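PDB 1Y9Z: alkaline serine protease from Pseudoalteromonas sp., which probably hydrolyses peptide bonds in proteins as a cold-adapted, subtilisin-like serine protease of an Antarctic bacterium. Local coordinates for residues Q8-A13 / S182-A187; R236-G241 / A245-N250; V279-N284 / Q318-V323; A297-G302 / I329-V334. All coordinates share one frame; numbering follows the deposited sequence.

Contact 1 belongs to the subtilisin-like alpha/beta part of the chain, where helix 6-10 meets the loop between strands 174-180 and 196-201. Contacts 2, 3 and 4 lie in the inserted beta-barrel domain and touch one another, their centres about 13 to 16 Å apart, whereas contact 1 is about 20 Å from contact 3 and about 30 Å from contacts 2 and 4, centre to centre. Contact 2 follows contact 1 along the chain; contacts 3 and 4 then interlace, their segments alternating. One mixed sheet unites the three: strand 232-240 of contact 2 pairs with 321-323 of contact 3 and 333-336 of contact 4, tying distant insert segments into one body.

Contact 1: residues Q8-A13 / S182-A187; sequences QTFVGA and SNLDHA
F10 supplies most of this small surface contact, offering the edge of its ring to S182 and L184. F10 CE1 comes within 3.0 Å of S182 O, and the neighbouring CZ stands 3.3 Å from the same oxygen. That carbonyl oxygen lies near the ring plane, so it meets the weakly positive rim of C-H groups and keeps clear of the electron-rich face. The approach is probably favourable in electrostatic terms, though short. Further round the same rim, F10 CD1 touches L184 CD2 at 4.0 Å, a lone apolar contact in which the leucine also sits close to the ring plane. With CG of F10 anti to the carbonyl carbon (chi1 -81°), the ring swings off the last helical turn toward the loop. W6, one turn earlier, meets the phenylalanine ring edge-to-face.

The loop that receives the ring is well braced. D181 OD2 accepts the backbone N-H groups of N183 and D185, the first of these closing an Asx turn, and N183 ND2 adds an almost straight bond to D185 OD2 (2.7 Å, 176°), reaching the carboxylate from above its plane. S182 turns its hydroxyl elsewhere, to the backbone N of L317, so its part in the contact is played by the carbonyl. L184 has positive phi and rests on M418 as well.

On the other side, G12, with positive phi, closes the C-terminal turn in a Schellman motif. The N-terminal helix thus leans on the connection between parallel strands 174-180 and 196-201 of the subtilase alpha/beta fold.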
loop_
_atom_site.group_PDB
_atom_site.type_symbol
_atom_site.label_atom_id
_atom_site.label_comp_id
_atom_site.label_asym_id
_atom_site.label_seq_id
_atom_site.Cartn_x
_atom_site.Cartn_y
_atom_site.Cartn_z
ATOM N N GLN A 8 -6.207 -4.608 -4.913
ATOM C CA GLN A 8 -7.260 -4.245 -5.854
ATOM C C GLN A 8 -8.344 -5.312 -5.920
ATOM O O GLN A 8 -9.529 -5.001 -6.027
ATOM C CB GLN A 8 -6.677 -4.041 -7.255
ATOM C CG GLN A 8 -5.707 -2.874 -7.381
ATOM C CD GLN A 8 -6.321 -1.551 -6.979
ATOM O OE1 GLN A 8 -7.490 -1.283 -7.266
ATOM N NE2 GLN A 8 -5.529 -0.703 -6.328
ATOM N N THR A 9 -7.928 -6.571 -5.862
ATOM C CA THR A 9 -8.868 -7.681 -5.920
ATOM C C THR A 9 -9.630 -7.859 -4.610
ATOM O O THR A 9 -10.832 -8.134 -4.620
ATOM C CB THR A 9 -8.145 -8.999 -6.259
ATOM O OG1 THR A 9 -7.443 -8.852 -7.500
ATOM C CG2 THR A 9 -9.147 -10.139 -6.390
ATOM N N PHE A 10 -8.940 -7.688 -3.485
ATOM C CA PHE A 10 -9.563 -7.858 -2.174
ATOM C C PHE A 10 -10.695 -6.891 -1.837
ATOM O O PHE A 10 -11.681 -7.287 -1.213
ATOM C CB PHE A 10 -8.511 -7.792 -1.062
ATOM C CG PHE A 10 -7.755 -9.077 -0.854
ATOM C CD1 PHE A 10 -7.359 -9.457 0.426
ATOM C CD2 PHE A 10 -7.421 -9.897 -1.927
ATOM C CE1 PHE A 10 -6.643 -10.630 0.635
ATOM C CE2 PHE A 10 -6.702 -11.074 -1.729
ATOM C CZ PHE A 10 -6.313 -11.441 -0.445
ATOM N N VAL A 11 -10.562 -5.632 -2.239
ATOM C CA VAL A 11 -11.590 -4.640 -1.941
ATOM C C VAL A 11 -12.788 -4.757 -2.875
ATOM O O VAL A 11 -13.806 -4.094 -2.676
ATOM C CB VAL A 11 -11.024 -3.201 -2.015
ATOM C CG1 VAL A 11 -9.868 -3.051 -1.036
ATOM C CG2 VAL A 11 -10.579 -2.882 -3.437
ATOM N N GLY A 12 -12.658 -5.604 -3.893
ATOM C CA GLY A 12 -13.739 -5.804 -4.840
ATOM C C GLY A 12 -13.995 -4.627 -5.759
ATOM O O GLY A 12 -15.137 -4.200 -5.926
ATOM N N ALA A 13 -12.936 -4.101 -6.365
ATOM C CA ALA A 13 -13.067 -2.968 -7.274
ATOM C C ALA A 13 -12.953 -3.421 -8.727
ATOM O O ALA A 13 -13.436 -2.750 -9.639
ATOM C CB ALA A 13 -11.997 -1.928 -6.967
ATOM N N SER A 182 -2.349 -9.322 3.120
ATOM C CA SER A 182 -3.114 -10.194 2.229
ATOM C C SER A 182 -3.807 -11.391 2.872
ATOM O O SER A 182 -4.510 -12.137 2.191
ATOM C CB SER A 182 -2.252 -10.656 1.044
ATOM O OG SER A 182 -1.200 -11.512 1.444
ATOM N N ASN A 183 -3.609 -11.590 4.172
ATOM C CA ASN A 183 -4.295 -12.675 4.869
ATOM C C ASN A 183 -5.345 -12.019 5.759
ATOM O O ASN A 183 -6.009 -12.682 6.557
ATOM C CB ASN A 183 -3.335 -13.494 5.736
ATOM C CG ASN A 183 -4.008 -14.723 6.336
ATOM O OD1 ASN A 183 -4.573 -15.544 5.616
ATOM N ND2 ASN A 183 -3.950 -14.849 7.656
ATOM N N LEU A 184 -5.475 -10.704 5.602
ATOM C CA LEU A 184 -6.419 -9.887 6.356
ATOM C C LEU A 184 -6.010 -9.717 7.810
ATOM O O LEU A 184 -6.828 -9.376 8.662
ATOM C CB LEU A 184 -7.831 -10.470 6.260
ATOM C CG LEU A 184 -8.398 -10.498 4.838
ATOM C CD1 LEU A 184 -9.813 -11.047 4.862
ATOM C CD2 LEU A 184 -8.381 -9.093 4.249
ATOM N N ASP A 185 -4.735 -9.954 8.094
ATOM C CA ASP A 185 -4.232 -9.786 9.445
ATOM C C ASP A 185 -3.872 -8.322 9.660
ATOM O O ASP A 185 -3.385 -7.648 8.749
ATOM C CB ASP A 185 -2.994 -10.654 9.677
ATOM C CG ASP A 185 -3.327 -12.126 9.779
ATOM O OD1 ASP A 185 -4.189 -12.481 10.610
ATOM O OD2 ASP A 185 -2.726 -12.927 9.037
ATOM N N HIS A 186 -4.125 -7.834 10.869
ATOM C CA HIS A 186 -3.818 -6.456 11.223
ATOM C C HIS A 186 -2.314 -6.213 11.103
ATOM O O HIS A 186 -1.508 -6.993 11.603
ATOM C CB HIS A 186 -4.297 -6.185 12.656
ATOM C CG HIS A 186 -3.793 -4.902 13.241
ATOM N ND1 HIS A 186 -2.844 -4.863 14.240
ATOM C CD2 HIS A 186 -4.113 -3.614 12.976
ATOM C CE1 HIS A 186 -2.601 -3.605 14.566
ATOM N NE2 HIS A 186 -3.359 -2.827 13.813
ATOM N N ALA A 187 -1.944 -5.135 10.418
ATOM C CA ALA A 187 -0.538 -4.787 10.246
ATOM C C ALA A 187 0.020 -4.342 11.594
ATOM O O ALA A 187 -0.538 -3.458 12.243
ATOM C CB ALA A 187 -0.400 -3.672 9.222
#

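Contact 2: residues R236-G241 / A245-N250; sequences RLTPSG and APAPIN
R236 reaches across to A247 with a side chain extended from CG to NE, on the side of the hairpin where T238 also stands. R236 NH2 bonds to A247 O at 2.8 Å; the bond is bent (149°), the oxygen lying at the edge of the guanidinium, somewhat out of its plane. T238 CG2 sits 3.5 Å above the plane of the R236 guanidinium, over its centre, so a methyl from the same strand covers one face. I249 comes at an angle, its CD1 3.5 Å from R236 NH2. The charge has a second partner: NE forms a salt bridge with D324.

T238 places OG1 between the backbone N and the carbonyl carbon (chi1 60°), which brings it against A247 CB at 3.3 Å. Farther along, S240 CB and A245 CB are pressed together at 3.5 Å, tighter than usual for two carbons. L237 points to the other face and lays CD2 along P246 CA.

Backbone bonds hold the two segments in register. T238 and A245 form an antiparallel hydrogen-bonded pair, and A247 N reaches R236 O at 2.9 Å. Between them, P246 faces L237 in a non-hydrogen-bonded pair, where the missing proline N-H costs no bond across the strands. Together these features make a short antiparallel beta hairpin, strands 232-240 and 243-246, reaching out from the inserted barrel domain.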
loop_
_atom_site.group_PDB
_atom_site.type_symbol
_atom_site.label_atom_id
_atom_site.label_comp_id
_atom_site.label_asym_id
_atom_site.label_seq_id
_atom_site.Cartn_x
_atom_site.Cartn_y
_atom_site.Cartn_z
ATOM N N ARG A 236 16.595 -4.457 2.318
ATOM C CA ARG A 236 17.813 -4.615 3.100
ATOM C C ARG A 236 18.369 -3.323 3.676
ATOM O O ARG A 236 18.457 -2.301 2.991
ATOM C CB ARG A 236 18.884 -5.294 2.240
ATOM C CG ARG A 236 20.232 -5.503 2.921
ATOM C CD ARG A 236 21.090 -6.441 2.077
ATOM N NE ARG A 236 22.416 -6.696 2.636
ATOM C CZ ARG A 236 23.527 -6.080 2.241
ATOM N NH1 ARG A 236 24.690 -6.382 2.804
ATOM N NH2 ARG A 236 23.479 -5.161 1.285
ATOM N N LEU A 237 18.749 -3.389 4.949
ATOM C CA LEU A 237 19.323 -2.256 5.660
ATOM C C LEU A 237 20.628 -2.703 6.311
ATOM O O LEU A 237 20.699 -3.786 6.888
ATOM C CB LEU A 237 18.373 -1.771 6.759
ATOM C CG LEU A 237 16.937 -1.387 6.396
ATOM C CD1 LEU A 237 16.192 -1.002 7.667
ATOM C CD2 LEU A 237 16.937 -0.234 5.408
ATOM N N THR A 238 21.659 -1.873 6.207
ATOM C CA THR A 238 22.949 -2.182 6.813
ATOM C C THR A 238 23.383 -0.984 7.648
ATOM O O THR A 238 22.880 0.124 7.465
ATOM C CB THR A 238 24.027 -2.486 5.747
ATOM O OG1 THR A 238 24.192 -1.353 4.887
ATOM C CG2 THR A 238 23.628 -3.701 4.926
ATOM N N PRO A 239 24.321 -1.190 8.585
ATOM C CA PRO A 239 24.795 -0.096 9.436
ATOM C C PRO A 239 25.330 1.118 8.680
ATOM O O PRO A 239 26.037 0.987 7.681
ATOM C CB PRO A 239 25.864 -0.769 10.299
ATOM C CG PRO A 239 26.361 -1.880 9.423
ATOM C CD PRO A 239 25.078 -2.425 8.855
ATOM N N SER A 240 24.973 2.301 9.167
ATOM C CA SER A 240 25.412 3.554 8.567
ATOM C C SER A 240 25.592 4.590 9.668
ATOM O O SER A 240 24.694 5.387 9.940
ATOM C CB SER A 240 24.382 4.052 7.553
ATOM O OG SER A 240 24.773 5.300 7.006
ATOM N N GLY A 241 26.758 4.568 10.303
ATOM C CA GLY A 241 27.028 5.503 11.377
ATOM C C GLY A 241 26.444 4.997 12.680
ATOM O O GLY A 241 26.902 3.992 13.224
ATOM N N ALA A 245 20.856 2.185 7.113
ATOM C CA ALA A 245 20.525 2.826 5.848
ATOM C C ALA A 245 20.265 1.759 4.791
ATOM O O ALA A 245 20.748 0.634 4.903
ATOM C CB ALA A 245 21.661 3.739 5.409
ATOM N N PRO A 246 19.497 2.102 3.743
ATOM C CA PRO A 246 19.199 1.134 2.686
ATOM C C PRO A 246 20.437 0.636 1.945
ATOM O O PRO A 246 21.309 1.418 1.569
ATOM C CB PRO A 246 18.242 1.901 1.776
ATOM C CG PRO A 246 18.701 3.318 1.933
ATOM C CD PRO A 246 18.914 3.417 3.426
ATOM N N ALA A 247 20.499 -0.678 1.755
ATOM C CA ALA A 247 21.602 -1.322 1.052
ATOM C C ALA A 247 21.001 -2.448 0.220
ATOM O O ALA A 247 21.268 -3.625 0.455
ATOM C CB ALA A 247 22.608 -1.878 2.051
ATOM N N PRO A 248 20.172 -2.096 -0.771
ATOM C CA PRO A 248 19.540 -3.104 -1.622
ATOM C C PRO A 248 20.504 -3.887 -2.499
ATOM O O PRO A 248 21.488 -3.341 -3.001
ATOM C CB PRO A 248 18.561 -2.282 -2.452
ATOM C CG PRO A 248 19.299 -0.984 -2.624
ATOM C CD PRO A 248 19.821 -0.735 -1.222
ATOM N N ILE A 249 20.219 -5.172 -2.664
ATOM C CA ILE A 249 21.027 -6.019 -3.527
ATOM C C ILE A 249 20.198 -6.210 -4.786
ATOM O O ILE A 249 19.173 -6.894 -4.765
ATOM C CB ILE A 249 21.307 -7.408 -2.907
ATOM C CG1 ILE A 249 22.171 -7.259 -1.652
ATOM C CG2 ILE A 249 22.012 -8.299 -3.928
ATOM C CD1 ILE A 249 23.528 -6.627 -1.904
ATOM N N ASN A 250 20.628 -5.577 -5.871
ATOM C CA ASN A 250 19.936 -5.691 -7.145
ATOM C C ASN A 250 20.793 -6.500 -8.101
ATOM O O ASN A 250 21.779 -6.001 -8.646
ATOM C CB ASN A 250 19.655 -4.307 -7.735
ATOM C CG ASN A 250 18.655 -3.518 -6.914
ATOM O OD1 ASN A 250 17.668 -4.069 -6.427
ATOM N ND2 ASN A 250 18.894 -2.223 -6.772
#

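Contact 3: residues V279-N284 / Q318-V323; sequences VERVGN and QNPFLV
R281 spreads one face of its guanidinium over Q318 CB, with NH1 3.4 Å from Q318 CG. The two side chains cross at about a right angle, and the guanidinium and amide planes are 80° apart, so the arginine rides on the aliphatic part of the glutamine and does not stack on its amide. P320 points back at the arginine, its CG 4.0 Å from R281 NH2 and oblique to the flat group. A bend at chi3 (-65°) in an otherwise extended chain turns the guanidinium onto these partners. One water joins the segments, lying in the guanidinium plane and accepting from R281 NH1 at 3.1 Å and from Q318 N at 2.8 Å.

The charge is held by E291, which forms a salt bridge with NE, while NH2 bonds to S335 OG, itself bonded to Q318 O. A leucine here would probably leave E291 without its countercharge and deprive the water of one of its donors. Q318 NE2 binds G316 O and D181 OD1.

The arginine leaves the end of strand 275-280, touches V308 of strand 305-309, and reaches past the start of helix 291-300 to the segment leading into strand 321-323, which runs parallel beside strand 232-240.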
loop_
_atom_site.group_PDB
_atom_site.type_symbol
_atom_site.label_atom_id
_atom_site.label_comp_id
_atom_site.label_asym_id
_atom_site.label_seq_id
_atom_site.Cartn_x
_atom_site.Cartn_y
_atom_site.Cartn_z
ATOM N N VAL A 279 13.273 -20.927 1.864
ATOM C CA VAL A 279 13.218 -21.096 3.309
ATOM C C VAL A 279 12.005 -20.424 3.936
ATOM O O VAL A 279 11.623 -19.313 3.560
ATOM C CB VAL A 279 14.498 -20.544 3.982
ATOM C CG1 VAL A 279 14.640 -19.055 3.703
ATOM C CG2 VAL A 279 14.458 -20.812 5.480
ATOM N N GLU A 280 11.393 -21.115 4.891
ATOM C CA GLU A 280 10.234 -20.581 5.584
ATOM C C GLU A 280 10.723 -19.535 6.574
ATOM O O GLU A 280 11.756 -19.712 7.221
ATOM C CB GLU A 280 9.498 -21.696 6.330
ATOM C CG GLU A 280 8.249 -21.232 7.063
ATOM C CD GLU A 280 7.612 -22.340 7.876
ATOM O OE1 GLU A 280 8.279 -22.856 8.795
ATOM O OE2 GLU A 280 6.448 -22.696 7.595
ATOM N N ARG A 281 9.984 -18.439 6.679
ATOM C CA ARG A 281 10.343 -17.370 7.599
ATOM C C ARG A 281 10.183 -17.830 9.048
ATOM O O ARG A 281 9.164 -18.414 9.413
ATOM C CB ARG A 281 9.457 -16.144 7.346
ATOM C CG ARG A 281 9.630 -15.025 8.363
ATOM C CD ARG A 281 8.765 -13.819 8.021
ATOM N NE ARG A 281 9.185 -13.197 6.767
ATOM C CZ ARG A 281 8.429 -13.101 5.678
ATOM N NH1 ARG A 281 7.192 -13.581 5.666
ATOM N NH2 ARG A 281 8.920 -12.528 4.588
ATOM N N VAL A 282 11.206 -17.580 9.860
ATOM C CA VAL A 282 11.167 -17.940 11.274
ATOM C C VAL A 282 10.966 -16.648 12.052
ATOM O O VAL A 282 11.836 -15.777 12.061
ATOM C CB VAL A 282 12.480 -18.609 11.734
ATOM C CG1 VAL A 282 12.431 -18.873 13.234
ATOM C CG2 VAL A 282 12.688 -19.911 10.981
ATOM N N GLY A 283 9.812 -16.528 12.699
ATOM C CA GLY A 283 9.509 -15.325 13.450
ATOM C C GLY A 283 8.815 -14.324 12.546
ATOM O O GLY A 283 8.566 -14.611 11.375
ATOM N N ASN A 284 8.495 -13.152 13.085
ATOM C CA ASN A 284 7.835 -12.108 12.310
ATOM C C ASN A 284 8.188 -10.727 12.827
ATOM O O ASN A 284 8.470 -10.547 14.012
ATOM C CB ASN A 284 6.315 -12.286 12.337
ATOM C CG ASN A 284 5.833 -13.318 11.340
ATOM O OD1 ASN A 284 5.253 -14.337 11.713
ATOM N ND2 ASN A 284 6.070 -13.056 10.060
ATOM N N GLN A 318 4.499 -10.487 3.000
ATOM C CA GLN A 318 5.202 -9.551 3.868
ATOM C C GLN A 318 6.338 -8.826 3.146
ATOM O O GLN A 318 6.999 -9.393 2.273
ATOM C CB GLN A 318 5.769 -10.285 5.088
ATOM C CG GLN A 318 4.766 -11.163 5.835
ATOM C CD GLN A 318 3.558 -10.395 6.342
ATOM O OE1 GLN A 318 3.691 -9.317 6.925
ATOM N NE2 GLN A 318 2.370 -10.956 6.135
ATOM N N ASN A 319 6.546 -7.568 3.520
ATOM C CA ASN A 319 7.601 -6.722 2.963
ATOM C C ASN A 319 8.334 -6.175 4.188
ATOM O O ASN A 319 8.303 -4.978 4.463
ATOM C CB ASN A 319 6.976 -5.572 2.161
ATOM C CG ASN A 319 8.002 -4.554 1.681
ATOM O OD1 ASN A 319 7.667 -3.391 1.440
ATOM N ND2 ASN A 319 9.246 -4.985 1.530
ATOM N N PRO A 320 9.014 -7.056 4.937
ATOM C CA PRO A 320 9.741 -6.656 6.142
ATOM C C PRO A 320 11.109 -6.037 5.924
ATOM O O PRO A 320 11.679 -6.116 4.836
ATOM C CB PRO A 320 9.844 -7.961 6.910
ATOM C CG PRO A 320 10.133 -8.934 5.806
ATOM C CD PRO A 320 9.162 -8.505 4.698
ATOM N N PHE A 321 11.631 -5.417 6.975
ATOM C CA PHE A 321 12.956 -4.830 6.915
ATOM C C PHE A 321 13.952 -5.963 7.114
ATOM O O PHE A 321 13.845 -6.729 8.075
ATOM C CB PHE A 321 13.163 -3.799 8.029
ATOM C CG PHE A 321 12.419 -2.515 7.820
ATOM C CD1 PHE A 321 11.235 -2.261 8.502
ATOM C CD2 PHE A 321 12.907 -1.553 6.942
ATOM C CE1 PHE A 321 10.546 -1.064 8.315
ATOM C CE2 PHE A 321 12.227 -0.352 6.746
ATOM C CZ PHE A 321 11.044 -0.109 7.434
ATOM N N LEU A 322 14.899 -6.089 6.194
ATOM C CA LEU A 322 15.930 -7.108 6.317
ATOM C C LEU A 322 17.102 -6.401 6.979
ATOM O O LEU A 322 17.960 -5.828 6.303
ATOM C CB LEU A 322 16.348 -7.648 4.945
ATOM C CG LEU A 322 17.551 -8.605 4.947
ATOM C CD1 LEU A 322 17.278 -9.801 5.848
ATOM C CD2 LEU A 322 17.837 -9.063 3.525
ATOM N N VAL A 323 17.108 -6.406 8.308
ATOM C CA VAL A 323 18.171 -5.765 9.069
ATOM C C VAL A 323 19.391 -6.679 9.023
ATOM O O VAL A 323 19.410 -7.740 9.643
ATOM C CB VAL A 323 17.736 -5.528 10.529
ATOM C CG1 VAL A 323 18.824 -4.786 11.285
ATOM C CG2 VAL A 323 16.443 -4.731 10.555
HETATM O O HOH W 1 6.125 -12.814 2.843
#

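Contact 4: residues A297-G302 / I329-V334; sequences ACKTAG and ITVPSV
K299 sets CG anti to its own N (chi1 -180°) and then folds at chi2 (63°) and again at chi4 (64°), which drapes its methylenes over the segment leading into strand 333-336. The lysine belongs to the last turn of helix 291-300, the crossover helix of a beta-alpha-beta unit between parallel strands 275-280 and 305-309. Strand 333-336 lies parallel on 305-309, in the same mixed sheet.

Contacts run out along the chain in order. K299 CB meets I329 CD1 at 3.8 Å, close to the helix; CD then lies over V331, about equally far from its two methyls. An alanine here would probably keep the touch on I329 but leave both V331 methyls and T330 without their cover, opening a gap beside the helix.

The helix itself is secured at this end: C298 is joined by a disulfide to C277 in strand 275-280, and G302 closes the last turn with a Schellman motif, its N bonded to K299 O at 2.8 Å. I329 also rests on R236. Near the end of the lysine chain, K299 CE passes V331 CG1 at 3.9 Å and T330 OG1 at 3.6 Å.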
loop_
_atom_site.group_PDB
_atom_site.type_symbol
_atom_site.label_atom_id
_atom_site.label_comp_id
_atom_site.label_asym_id
_atom_site.label_seq_id
_atom_site.Cartn_x
_atom_site.Cartn_y
_atom_site.Cartn_z
ATOM N N ALA A 297 20.530 -18.063 7.189
ATOM C CA ALA A 297 20.690 -19.513 7.235
ATOM C C ALA A 297 20.998 -19.992 5.821
ATOM O O ALA A 297 21.879 -20.825 5.604
ATOM C CB ALA A 297 19.413 -20.165 7.745
ATOM N N CYS A 298 20.262 -19.445 4.860
ATOM C CA CYS A 298 20.443 -19.786 3.460
ATOM C C CYS A 298 21.804 -19.313 2.953
ATOM O O CYS A 298 22.540 -20.072 2.324
ATOM C CB CYS A 298 19.342 -19.137 2.623
ATOM S SG CYS A 298 17.806 -20.091 2.390
ATOM N N LYS A 299 22.126 -18.052 3.230
ATOM C CA LYS A 299 23.390 -17.460 2.802
ATOM C C LYS A 299 24.594 -18.232 3.331
ATOM O O LYS A 299 25.527 -18.538 2.586
ATOM C CB LYS A 299 23.475 -16.004 3.270
ATOM C CG LYS A 299 24.761 -15.293 2.871
ATOM C CD LYS A 299 24.896 -15.194 1.359
ATOM C CE LYS A 299 26.222 -14.565 0.957
ATOM N NZ LYS A 299 27.382 -15.406 1.365
ATOM N N THR A 300 24.573 -18.538 4.625
ATOM C CA THR A 300 25.665 -19.270 5.253
ATOM C C THR A 300 25.882 -20.612 4.562
ATOM O O THR A 300 27.016 -21.076 4.431
ATOM C CB THR A 300 25.373 -19.514 6.747
ATOM O OG1 THR A 300 25.180 -18.256 7.407
ATOM C CG2 THR A 300 26.532 -20.249 7.407
ATOM N N ALA A 301 24.792 -21.227 4.115
ATOM C CA ALA A 301 24.862 -22.515 3.436
ATOM C C ALA A 301 25.465 -22.378 2.040
ATOM O O ALA A 301 25.723 -23.378 1.370
ATOM C CB ALA A 301 23.473 -23.136 3.349
ATOM N N GLY A 302 25.677 -21.137 1.607
ATOM C CA GLY A 302 26.265 -20.891 0.299
ATOM C C GLY A 302 25.290 -20.609 -0.833
ATOM O O GLY A 302 25.662 -20.682 -2.005
ATOM N N ILE A 329 24.124 -10.598 3.761
ATOM C CA ILE A 329 23.310 -10.895 2.590
ATOM C C ILE A 329 23.737 -10.074 1.379
ATOM O O ILE A 329 23.195 -9.001 1.110
ATOM C CB ILE A 329 21.817 -10.640 2.881
ATOM C CG1 ILE A 329 21.443 -11.260 4.233
ATOM C CG2 ILE A 329 20.964 -11.236 1.771
ATOM C CD1 ILE A 329 21.769 -12.744 4.352
ATOM N N THR A 330 24.717 -10.600 0.650
ATOM C CA THR A 330 25.252 -9.942 -0.533
ATOM C C THR A 330 24.695 -10.550 -1.818
ATOM O O THR A 330 25.165 -10.244 -2.916
ATOM C CB THR A 330 26.788 -10.039 -0.560
ATOM O OG1 THR A 330 27.180 -11.408 -0.408
ATOM C CG2 THR A 330 27.392 -9.214 0.569
ATOM N N VAL A 331 23.697 -11.414 -1.674
ATOM C CA VAL A 331 23.061 -12.058 -2.817
ATOM C C VAL A 331 21.607 -11.597 -2.893
ATOM O O VAL A 331 21.062 -11.082 -1.914
ATOM C CB VAL A 331 23.082 -13.597 -2.681
ATOM C CG1 VAL A 331 24.513 -14.088 -2.538
ATOM C CG2 VAL A 331 22.246 -14.027 -1.482
ATOM N N PRO A 332 20.962 -11.764 -4.058
ATOM C CA PRO A 332 19.565 -11.336 -4.166
ATOM C C PRO A 332 18.630 -12.222 -3.347
ATOM O O PRO A 332 18.666 -13.448 -3.452
ATOM C CB PRO A 332 19.293 -11.416 -5.668
ATOM C CG PRO A 332 20.205 -12.520 -6.119
ATOM C CD PRO A 332 21.475 -12.234 -5.358
ATOM N N SER A 333 17.807 -11.591 -2.518
ATOM C CA SER A 333 16.853 -12.317 -1.692
ATOM C C SER A 333 15.484 -11.651 -1.801
ATOM O O SER A 333 15.386 -10.427 -1.908
ATOM C CB SER A 333 17.334 -12.360 -0.235
ATOM O OG SER A 333 17.551 -11.064 0.291
ATOM N N VAL A 334 14.434 -12.467 -1.785
ATOM C CA VAL A 334 13.071 -11.965 -1.915
ATOM C C VAL A 334 12.115 -12.583 -0.899
ATOM O O VAL A 334 12.455 -13.549 -0.213
ATOM C CB VAL A 334 12.519 -12.250 -3.331
ATOM C CG1 VAL A 334 13.433 -11.633 -4.380
ATOM C CG2 VAL A 334 12.393 -13.753 -3.553
#